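Local coordinates for aminotransferase, class III (Thermomicrobium roseum, PDB 6IO1), which acts as a thermostable (S)-enantioselective omega-transaminase, using pyridoxal phosphate to move amino groups between amines and carbonyl compounds, at residues L380-V385 and A444-V449. Residues are numbered along the deposited sequence; the frame is centred on the assembly and turned at random.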
# COMPACT_ATOMS: atom_id res chain seq x y z
N LEU B 380 -3.33 -25.40 0.07
CA LEU B 380 -4.22 -26.52 0.30
C LEU B 380 -5.47 -26.07 1.04
O LEU B 380 -5.44 -25.11 1.81
CB LEU B 380 -3.53 -27.64 1.09
CG LEU B 380 -2.29 -28.25 0.43
CD1 LEU B 380 -1.02 -27.81 1.14
CD2 LEU B 380 -2.38 -29.77 0.38
N LEU B 381 -6.58 -26.77 0.80
CA LEU B 381 -7.85 -26.47 1.43
C LEU B 381 -8.62 -27.75 1.69
O LEU B 381 -8.70 -28.64 0.84
CB LEU B 381 -8.70 -25.52 0.58
CG LEU B 381 -9.92 -24.90 1.26
CD1 LEU B 381 -10.12 -23.47 0.80
CD2 LEU B 381 -11.18 -25.71 0.99
N VAL B 382 -9.20 -27.83 2.89
CA VAL B 382 -10.14 -28.86 3.30
C VAL B 382 -11.50 -28.18 3.42
O VAL B 382 -11.72 -27.37 4.33
CB VAL B 382 -9.74 -29.51 4.63
CG1 VAL B 382 -10.77 -30.53 5.07
CG2 VAL B 382 -8.35 -30.13 4.53
N GLU B 383 -12.40 -28.48 2.48
CA GLU B 383 -13.75 -27.92 2.47
C GLU B 383 -14.65 -28.78 3.35
O GLU B 383 -14.79 -29.98 3.11
CB GLU B 383 -14.29 -27.84 1.05
CG GLU B 383 -15.73 -27.34 0.97
CD GLU B 383 -16.10 -26.83 -0.40
OE1 GLU B 383 -15.19 -26.65 -1.24
OE2 GLU B 383 -17.31 -26.60 -0.65
N VAL B 384 -15.26 -28.16 4.35
CA VAL B 384 -16.08 -28.86 5.33
C VAL B 384 -17.55 -28.68 4.97
O VAL B 384 -17.99 -27.56 4.66
CB VAL B 384 -15.79 -28.34 6.76
CG1 VAL B 384 -16.80 -28.91 7.74
CG2 VAL B 384 -14.38 -28.71 7.17
N VAL B 385 -18.30 -29.78 5.01
CA VAL B 385 -19.72 -29.79 4.70
C VAL B 385 -20.43 -30.60 5.78
O VAL B 385 -19.83 -31.44 6.45
CB VAL B 385 -20.02 -30.38 3.31
CG1 VAL B 385 -19.47 -29.48 2.21
CG2 VAL B 385 -19.46 -31.79 3.19
N ALA B 444 -6.99 -33.64 14.18
CA ALA B 444 -7.42 -33.59 15.60
C ALA B 444 -8.38 -32.41 15.81
O ALA B 444 -9.40 -32.60 16.50
CB ALA B 444 -6.20 -33.47 16.49
N ALA B 445 -8.07 -31.25 15.21
CA ALA B 445 -8.92 -30.04 15.36
C ALA B 445 -10.31 -30.32 14.77
O ALA B 445 -11.31 -29.96 15.41
CB ALA B 445 -8.26 -28.87 14.68
N LEU B 446 -10.35 -30.97 13.60
CA LEU B 446 -11.60 -31.32 12.94
C LEU B 446 -12.41 -32.29 13.79
O LEU B 446 -13.63 -32.15 13.92
CB LEU B 446 -11.33 -31.91 11.56
CG LEU B 446 -10.97 -30.94 10.43
CD1 LEU B 446 -10.32 -31.69 9.28
CD2 LEU B 446 -12.20 -30.18 9.96
N SER B 447 -11.73 -33.28 14.39
CA SER B 447 -12.41 -34.21 15.28
C SER B 447 -12.96 -33.50 16.51
O SER B 447 -14.06 -33.82 16.98
CB SER B 447 -11.46 -35.33 15.69
OG SER B 447 -11.15 -36.16 14.58
N ASP B 448 -12.21 -32.55 17.07
CA ASP B 448 -12.68 -31.82 18.23
C ASP B 448 -13.98 -31.09 17.93
O ASP B 448 -14.93 -31.13 18.71
CB ASP B 448 -11.61 -30.84 18.71
CG ASP B 448 -10.34 -31.52 19.15
OD1 ASP B 448 -10.39 -32.73 19.45
OD2 ASP B 448 -9.29 -30.85 19.18
N VAL B 449 -14.03 -30.42 16.78
CA VAL B 449 -15.20 -29.59 16.50
C VAL B 449 -16.39 -30.44 16.04
O VAL B 449 -17.52 -30.21 16.47
CB VAL B 449 -14.86 -28.50 15.47
CG1 VAL B 449 -16.12 -27.76 15.06
CG2 VAL B 449 -13.85 -27.53 16.05
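Leu446 meets Val382 and Val384 through methyl groups alone, and no flat side-chain group of either segment takes part in the contact. The flat side chains of the two segments, the carboxylates of Glu383 and Asp448, both lie away from it. Glu383 leaves the strand on the side opposite to the two valines, as strand alternation demands. There OE1 takes the salt bridge to Arg374 and the hydroxyl of Tyr188, while OE2 pairs with Arg191. On the helix, Asp448 OD2 forms a salt bridge with Arg411.

On the apolar face the leucine reaches across like a two-pronged fork. With CG anti to the carbonyl carbon (chi1 -77°) and chi2 at 163°, the side chain is drawn out toward the strand, presenting CD2 to Val384 and CD1 to Val382. CD2 of Leu446 touches CG2 of Val384 at 3.8 Å, the two side chains running alongside each other in opposite directions. The other prong makes a looser approach, with Leu446 CD1 lying 4.4 Å from CG1 of Val382. Valine suits the strand because its branch at CB is easily accommodated by an extended backbone; leucine suits the helix because its branch is one carbon farther out and can bridge the gap, 9.2 Å between the CA atoms of Val384 and Leu446.

The contact joins helix 432-450 to the mixed sheet that combines strands from both ends of the chain. Leu364 and Ile422 also pack on Leu446, and Phe394 and Leu400 on Val384.

With only 93 Å² buried, this apolar pairing carries little directional information: its contribution probably comes from van der Waals contact and from keeping the methyl groups away from water, while direction comes rather from the strand's backbone bonds, as between Val382 and Ile422.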